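Local coordinates for nonsense-mediated mRNA decay protein 2 (Saccharomyces cerevisiae, PDB 4LUN) that takes part in nonsense-mediated decay of mRNAs carrying premature stop codons, this chain being the N-terminal MIF4G domain of a longer protein that binds UPF1 through its C-terminus, at residues E20-P24 / H101-N105; I72-T77 / R107-L112; T205-K209 / T298-F303. One frame throughout, in Å; residues are numbered along the deposited sequence.

Contact 1: residues E20-P24 / H101-N105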
# COMPACT_ATOMS: atom_id res chain seq x y z
N GLU A 20 -23.93 -15.57 0.60
CA GLU A 20 -23.99 -16.85 1.29
C GLU A 20 -23.55 -16.72 2.74
O GLU A 20 -22.79 -15.81 3.08
CB GLU A 20 -23.11 -17.89 0.61
CG GLU A 20 -23.37 -18.07 -0.86
CD GLU A 20 -22.66 -19.29 -1.40
OE1 GLU A 20 -22.46 -19.37 -2.63
OE2 GLU A 20 -22.31 -20.16 -0.58
N GLU A 21 -24.03 -17.62 3.58
CA GLU A 21 -23.45 -17.80 4.90
C GLU A 21 -22.48 -18.96 4.76
O GLU A 21 -22.89 -20.12 4.67
CB GLU A 21 -24.53 -18.13 5.94
CG GLU A 21 -25.80 -17.31 5.82
CD GLU A 21 -25.58 -15.83 6.08
OE1 GLU A 21 -24.62 -15.48 6.80
OE2 GLU A 21 -26.38 -15.02 5.57
N VAL A 22 -21.19 -18.65 4.72
CA VAL A 22 -20.19 -19.69 4.52
C VAL A 22 -19.46 -20.00 5.82
O VAL A 22 -18.76 -21.01 5.92
CB VAL A 22 -19.16 -19.28 3.44
CG1 VAL A 22 -19.84 -18.47 2.36
CG2 VAL A 22 -18.03 -18.49 4.06
N PHE A 23 -19.62 -19.13 6.81
CA PHE A 23 -18.98 -19.32 8.10
C PHE A 23 -19.85 -20.21 8.98
O PHE A 23 -21.01 -19.88 9.25
CB PHE A 23 -18.70 -17.98 8.79
CG PHE A 23 -17.63 -18.06 9.84
CD1 PHE A 23 -16.35 -17.60 9.58
CD2 PHE A 23 -17.90 -18.60 11.09
CE1 PHE A 23 -15.36 -17.67 10.54
CE2 PHE A 23 -16.91 -18.68 12.06
CZ PHE A 23 -15.64 -18.21 11.78
N PRO A 24 -19.30 -21.34 9.43
CA PRO A 24 -20.02 -22.30 10.28
C PRO A 24 -19.86 -22.00 11.77
O PRO A 24 -18.77 -21.68 12.24
CB PRO A 24 -19.34 -23.63 9.93
CG PRO A 24 -17.93 -23.24 9.62
CD PRO A 24 -17.97 -21.85 9.03
N HIS A 101 -15.53 -10.93 7.58
CA HIS A 101 -16.22 -10.76 6.31
C HIS A 101 -17.15 -11.95 6.02
O HIS A 101 -18.25 -11.78 5.48
CB HIS A 101 -15.20 -10.58 5.16
CG HIS A 101 -15.81 -10.66 3.80
ND1 HIS A 101 -16.62 -9.67 3.28
CD2 HIS A 101 -15.74 -11.62 2.85
CE1 HIS A 101 -17.02 -10.02 2.08
NE2 HIS A 101 -16.51 -11.20 1.79
N GLN A 102 -16.72 -13.14 6.39
CA GLN A 102 -17.52 -14.33 6.14
C GLN A 102 -18.74 -14.38 7.05
O GLN A 102 -19.80 -14.90 6.66
CB GLN A 102 -16.66 -15.59 6.30
CG GLN A 102 -15.69 -15.78 5.14
CD GLN A 102 -14.56 -16.71 5.47
OE1 GLN A 102 -14.68 -17.54 6.37
NE2 GLN A 102 -13.45 -16.58 4.75
N ARG A 103 -18.61 -13.84 8.26
CA ARG A 103 -19.73 -13.78 9.20
C ARG A 103 -20.75 -12.71 8.81
O ARG A 103 -21.96 -12.95 8.86
CB ARG A 103 -19.24 -13.50 10.62
CG ARG A 103 -18.82 -14.73 11.44
CD ARG A 103 -20.02 -15.54 11.94
NE ARG A 103 -21.08 -14.73 12.54
CZ ARG A 103 -21.19 -14.45 13.84
NH1 ARG A 103 -20.30 -14.92 14.71
NH2 ARG A 103 -22.19 -13.70 14.28
N PHE A 104 -20.26 -11.54 8.42
CA PHE A 104 -21.13 -10.38 8.23
C PHE A 104 -21.26 -9.81 6.81
O PHE A 104 -22.11 -8.95 6.58
CB PHE A 104 -20.74 -9.26 9.20
CG PHE A 104 -20.65 -9.71 10.63
CD1 PHE A 104 -21.78 -10.08 11.33
CD2 PHE A 104 -19.42 -9.78 11.27
CE1 PHE A 104 -21.70 -10.51 12.65
CE2 PHE A 104 -19.32 -10.20 12.59
CZ PHE A 104 -20.47 -10.57 13.27
N ASN A 105 -20.43 -10.27 5.88
CA ASN A 105 -20.44 -9.69 4.53
C ASN A 105 -20.33 -8.16 4.53
O ASN A 105 -19.61 -7.58 5.33
CB ASN A 105 -21.67 -10.16 3.73
CG ASN A 105 -21.70 -9.64 2.30
OD1 ASN A 105 -20.74 -9.79 1.55
ND2 ASN A 105 -22.78 -8.94 1.94
O HOH W 1 -21.53 -16.81 7.27

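Contact 2: residues I72-T77 / R107-L112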
# COMPACT_ATOMS: atom_id res chain seq x y z
N ILE A 72 -17.16 -2.87 16.32
CA ILE A 72 -16.17 -3.79 15.75
C ILE A 72 -15.53 -3.17 14.52
O ILE A 72 -14.31 -3.25 14.33
CB ILE A 72 -16.81 -5.14 15.36
CG1 ILE A 72 -17.18 -5.95 16.60
CG2 ILE A 72 -15.86 -5.96 14.50
CD1 ILE A 72 -17.94 -7.23 16.29
N ILE A 73 -16.35 -2.54 13.69
CA ILE A 73 -15.88 -1.88 12.47
C ILE A 73 -14.85 -0.78 12.79
O ILE A 73 -13.77 -0.75 12.20
CB ILE A 73 -17.05 -1.28 11.68
CG1 ILE A 73 -17.92 -2.40 11.10
CG2 ILE A 73 -16.54 -0.35 10.57
CD1 ILE A 73 -19.28 -1.94 10.66
N VAL A 74 -15.19 0.11 13.71
CA VAL A 74 -14.26 1.15 14.15
C VAL A 74 -12.99 0.57 14.77
O VAL A 74 -11.88 0.99 14.44
CB VAL A 74 -14.91 2.11 15.16
CG1 VAL A 74 -13.88 3.10 15.71
CG2 VAL A 74 -16.07 2.85 14.51
N THR A 75 -13.15 -0.41 15.65
CA THR A 75 -12.02 -1.05 16.30
C THR A 75 -11.08 -1.71 15.30
O THR A 75 -9.86 -1.51 15.35
CB THR A 75 -12.47 -2.09 17.33
OG1 THR A 75 -13.26 -1.45 18.34
CG2 THR A 75 -11.28 -2.78 17.98
N VAL A 76 -11.64 -2.50 14.39
CA VAL A 76 -10.86 -3.18 13.38
C VAL A 76 -10.19 -2.19 12.41
O VAL A 76 -9.05 -2.41 11.98
CB VAL A 76 -11.73 -4.20 12.61
CG1 VAL A 76 -11.25 -4.39 11.19
CG2 VAL A 76 -11.76 -5.54 13.35
N THR A 77 -10.88 -1.10 12.09
CA THR A 77 -10.33 -0.09 11.20
C THR A 77 -9.03 0.45 11.79
O THR A 77 -8.02 0.58 11.09
CB THR A 77 -11.29 1.08 10.97
OG1 THR A 77 -12.49 0.61 10.35
CG2 THR A 77 -10.64 2.12 10.06
N ARG A 107 -22.18 -5.51 5.26
CA ARG A 107 -22.48 -4.60 6.35
C ARG A 107 -21.27 -4.40 7.28
O ARG A 107 -21.20 -3.41 8.00
CB ARG A 107 -23.74 -5.00 7.12
CG ARG A 107 -23.70 -6.37 7.76
CD ARG A 107 -25.08 -6.77 8.28
NE ARG A 107 -25.00 -7.92 9.18
CZ ARG A 107 -25.07 -9.19 8.77
NH1 ARG A 107 -25.24 -9.47 7.49
NH2 ARG A 107 -24.98 -10.17 9.65
N PHE A 108 -20.30 -5.32 7.23
CA PHE A 108 -19.02 -5.13 7.90
C PHE A 108 -17.97 -4.58 6.93
O PHE A 108 -17.32 -3.58 7.21
CB PHE A 108 -18.51 -6.43 8.52
CG PHE A 108 -17.04 -6.42 8.87
CD1 PHE A 108 -16.60 -5.84 10.05
CD2 PHE A 108 -16.10 -7.00 8.03
CE1 PHE A 108 -15.25 -5.83 10.37
CE2 PHE A 108 -14.75 -7.00 8.35
CZ PHE A 108 -14.32 -6.41 9.52
N THR A 109 -17.83 -5.24 5.79
CA THR A 109 -16.73 -4.92 4.86
C THR A 109 -16.87 -3.58 4.15
O THR A 109 -15.87 -2.87 3.94
CB THR A 109 -16.50 -6.07 3.85
OG1 THR A 109 -16.42 -7.31 4.58
CG2 THR A 109 -15.22 -5.86 3.06
N SER A 110 -18.09 -3.22 3.76
CA SER A 110 -18.31 -1.93 3.10
C SER A 110 -17.84 -0.72 3.92
O SER A 110 -16.99 0.05 3.44
CB SER A 110 -19.77 -1.77 2.61
OG SER A 110 -20.03 -0.43 2.22
N PRO A 111 -18.34 -0.55 5.16
CA PRO A 111 -17.83 0.60 5.91
C PRO A 111 -16.35 0.49 6.29
O PRO A 111 -15.67 1.51 6.38
CB PRO A 111 -18.72 0.63 7.17
CG PRO A 111 -19.27 -0.76 7.29
CD PRO A 111 -19.39 -1.28 5.89
N LEU A 112 -15.85 -0.73 6.48
CA LEU A 112 -14.44 -0.93 6.77
C LEU A 112 -13.60 -0.47 5.58
O LEU A 112 -12.64 0.27 5.75
CB LEU A 112 -14.13 -2.40 7.08
CG LEU A 112 -12.62 -2.73 7.14
CD1 LEU A 112 -11.94 -2.00 8.28
CD2 LEU A 112 -12.36 -4.23 7.23

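Contact 3: residues T205-K209 / T298-F303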
# COMPACT_ATOMS: atom_id res chain seq x y z
N THR A 205 8.88 0.71 -5.69
CA THR A 205 9.81 -0.42 -5.61
C THR A 205 9.39 -1.44 -4.57
O THR A 205 9.51 -2.65 -4.77
CB THR A 205 11.27 0.03 -5.37
OG1 THR A 205 11.35 0.79 -4.16
CG2 THR A 205 11.72 0.90 -6.50
N ALA A 206 8.87 -0.97 -3.44
CA ALA A 206 8.38 -1.88 -2.41
C ALA A 206 7.22 -2.69 -2.93
O ALA A 206 7.07 -3.86 -2.58
CB ALA A 206 7.97 -1.12 -1.15
N PHE A 207 6.37 -2.07 -3.75
CA PHE A 207 5.17 -2.75 -4.22
C PHE A 207 5.50 -3.84 -5.23
O PHE A 207 4.97 -4.95 -5.15
CB PHE A 207 4.17 -1.75 -4.81
CG PHE A 207 2.81 -2.35 -5.08
CD1 PHE A 207 1.92 -2.59 -4.05
CD2 PHE A 207 2.43 -2.66 -6.37
CE1 PHE A 207 0.67 -3.14 -4.30
CE2 PHE A 207 1.19 -3.21 -6.64
CZ PHE A 207 0.30 -3.46 -5.60
N ILE A 208 6.38 -3.55 -6.17
CA ILE A 208 6.71 -4.55 -7.18
C ILE A 208 7.46 -5.74 -6.57
O ILE A 208 7.30 -6.86 -7.03
CB ILE A 208 7.53 -3.98 -8.37
CG1 ILE A 208 8.93 -3.53 -7.92
CG2 ILE A 208 6.76 -2.86 -9.06
CD1 ILE A 208 9.73 -2.89 -9.05
N LYS A 209 8.26 -5.49 -5.54
CA LYS A 209 9.03 -6.57 -4.92
C LYS A 209 8.12 -7.56 -4.21
O LYS A 209 8.35 -8.77 -4.24
CB LYS A 209 10.04 -6.02 -3.91
CG LYS A 209 11.28 -5.38 -4.52
CD LYS A 209 12.06 -4.63 -3.44
CE LYS A 209 13.25 -3.90 -4.01
NZ LYS A 209 13.82 -2.93 -3.03
N THR A 298 16.65 -0.21 -9.24
CA THR A 298 15.76 -1.28 -8.83
C THR A 298 14.65 -1.50 -9.85
O THR A 298 14.33 -2.65 -10.21
CB THR A 298 15.15 -0.96 -7.46
OG1 THR A 298 16.19 -0.91 -6.47
CG2 THR A 298 14.11 -2.01 -7.05
N LEU A 299 14.05 -0.41 -10.32
CA LEU A 299 12.97 -0.53 -11.30
C LEU A 299 13.50 -1.12 -12.59
O LEU A 299 12.86 -1.98 -13.22
CB LEU A 299 12.32 0.83 -11.56
CG LEU A 299 11.49 1.37 -10.39
CD1 LEU A 299 11.24 2.87 -10.51
CD2 LEU A 299 10.18 0.61 -10.27
N GLY A 300 14.69 -0.67 -13.00
CA GLY A 300 15.31 -1.18 -14.20
C GLY A 300 15.63 -2.66 -14.11
O GLY A 300 15.40 -3.39 -15.07
N GLU A 301 16.16 -3.09 -12.98
CA GLU A 301 16.47 -4.50 -12.78
C GLU A 301 15.20 -5.35 -12.88
O GLU A 301 15.18 -6.35 -13.59
CB GLU A 301 17.12 -4.73 -11.42
CG GLU A 301 18.60 -4.35 -11.37
CD GLU A 301 19.19 -4.41 -9.97
OE1 GLU A 301 20.43 -4.27 -9.84
OE2 GLU A 301 18.42 -4.60 -9.00
N PHE A 302 14.15 -4.93 -12.18
CA PHE A 302 12.91 -5.69 -12.13
C PHE A 302 12.28 -5.84 -13.51
O PHE A 302 11.90 -6.95 -13.92
CB PHE A 302 11.91 -5.02 -11.17
CG PHE A 302 10.66 -5.84 -10.94
CD1 PHE A 302 10.58 -6.70 -9.85
CD2 PHE A 302 9.60 -5.77 -11.82
CE1 PHE A 302 9.44 -7.46 -9.64
CE2 PHE A 302 8.46 -6.53 -11.61
CZ PHE A 302 8.39 -7.37 -10.53
N PHE A 303 12.16 -4.73 -14.23
CA PHE A 303 11.48 -4.75 -15.53
C PHE A 303 12.42 -5.08 -16.69
O PHE A 303 12.02 -5.03 -17.86
CB PHE A 303 10.74 -3.43 -15.78
CG PHE A 303 9.52 -3.24 -14.90
CD1 PHE A 303 8.28 -3.72 -15.31
CD2 PHE A 303 9.62 -2.60 -13.68
CE1 PHE A 303 7.15 -3.55 -14.51
CE2 PHE A 303 8.51 -2.44 -12.87
CZ PHE A 303 7.27 -2.91 -13.28

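Contact 1: residues E20-P24 / H101-N105
F23 and Q102 bring the two backbones closest, their CA atoms 5.6 Å apart, where the loop that follows helix 3-17 runs past the C-terminal turn of helix 87-104. The helix belongs to the all-helical MIF4G domain, a HEAT-repeat-like array, and the loop lies at the surface against its last turn. No direct hydrogen bond joins the two segments; a water does so instead. It accepts from F23 N at 3.0 Å and donates to Q102 O at 2.6 Å, with a weak further bond to E21 OE1, so it links the loop backbone to a carbonyl near the end of the helix.

The F23 side chain carries much of the apolar contact. The ring swings back against the helix because F23 CG stands opposite the backbone N (chi1 -159°), and there R103 lays its aliphatic chain over one face. R103 CG stands 4.1 Å from the ring centroid in a CH-pi contact, displaced toward the rim, and CD follows along the CD2 side. Bends at chi2 and chi3 let the R103 chain follow the ring and turn its end away, where NH1 is hydrogen-bonded to the carbonyls of L60 and A63. Those bonds are likely to limit how far the methylenes can move over the phenyl ring. L60 and S61 also touch F23.

Q102 crosses the F23 side chain at about a right angle, its amide plane 43° from the ring. OE1 comes obliquely to F23 CD1 at 3.6 Å, while NE2 is held by N13 OD1 of helix 3-17. Next to it V22 lies across the glutamine chain at about a right angle, its CG2 methyl 3.7 Å from Q102 CG.

Contact 2: residues I72-T77 / R107-L112
I73 reaches over to F108, P111 and L112 where helices 69-81 and 106-116 pack within the helical array of the MIF4G domain. The two segments run in broadly the same N-to-C sense, with axes 9.7 Å apart at closest approach and a signed crossing angle of -48°. Helix 87-104 lies between them in sequence, and segment 107-112 of helix 106-116 is kinked where the proline nitrogen of P111 offers no hydrogen to the turn before.

Apolar contacts make up the interface. I73 and F108 run alongside each other, pointing opposite ways, the isoleucine CG1 lying 3.8 Å from F108 CD1 in an oblique approach to the ring. Because I73 CG1 stands anti to the carbonyl carbon (chi1 -68°) and the chain is extended beyond it, CD1 arrives at the kink and meets P111 CG at 3.6 Å. I73 CD1 also lies 3.6 Å from R107 O. I72 CG2 adds an oblique contact farther round the same ring, on CE1. V76 instead comes in at the ring edge, its CG1 4.0 Å from F108 CZ. That methyl also touches L112 CD1, so it is shared by the phenylalanine and the leucine. Around this cluster, L100 of helix 87-104 touches both V76 and F108, and F40 and I41 of helix 34-44 pack on I72.

No hydrogen bond crosses between the segments; in helix 69-81, I73 O accepts from both T77 N and T77 OG1, which approach from opposite faces of the carbonyl plane. The hydroxyl bond from T77 OG1 to I73 O is 2.6 Å long, with OG1 raised 37° out of that plane. Its oxygen is thereby turned back on its own helix, yet it still lies against the leucine methyl, T77 OG1 being 3.4 Å from L112 CD1.

Contact 3: residues T205-K209 / T298-F303
I208 lies over one face of the F302 ring, its CB 4.1 Å from the ring centroid and 8° off the normal, a CH-pi contact set almost squarely above the centre. At the edge of the same ring, in its plane, is CG of the neighbouring F303. The F303 ring in turn has F302 CD2 over one face, offset toward the rim, and L299 O at its edge, in plane. I208 CD1 reaches both aromatic residues: it sits 3.6 Å from F302 CG and approaches the F303 ring obliquely, with CE2 4.0 Å away.

The I208 torsion explains this double contact. CG1 lies between the backbone N and the carbonyl carbon (chi1 66°), and the extended chain carries CD1 across the ring to the inner end of the F302 side chain, with the methyl also 3.7 Å from L299 CD2. The isoleucine carbonyl shares in the contact, I208 O lying 3.4 Å from F302 CE1.

These residues join helix 201-210 of the HEAT-repeat-like MIF4G array to the C-terminal end of helix 277-303. The axes of the two segments come within 10.5 Å and lie 24° from parallel. I243 of helix 231-271 touches L299 and F303, and R216 makes a cation-pi contact with F302. Replacing F302 by an alanine would probably leave I208 without the flat surface under its CB and R216 without its aromatic partner.

One turn earlier on each helix, threonines meet through their methyls. T205 CG2 touches T298 CG2 and also the branch point of L299. The exposed, extended K209 chain crosses T298, placing its CE 3.7 Å from T298 CG2.

How the contacts relate
Contacts 1 and 2 are neighbours, their centres 15 Å apart, and helix 87-104 connects them: it supplies residues 101-104 of contact 1 and is followed, after N105, by helix 106-116 of contact 2. They also touch, H101 ND1 lying 2.7 Å from T109 OG1 in a probable hydrogen bond, while H101 N packs on F108 CD2. In sequence their segments alternate, and both contacts lie on the same side of the chain's centre. Contact 3 comes later in the chain and on the opposite side of its centre; its nearest atoms are about 17 Å from those of contact 2 and about 20 Å from those of contact 1.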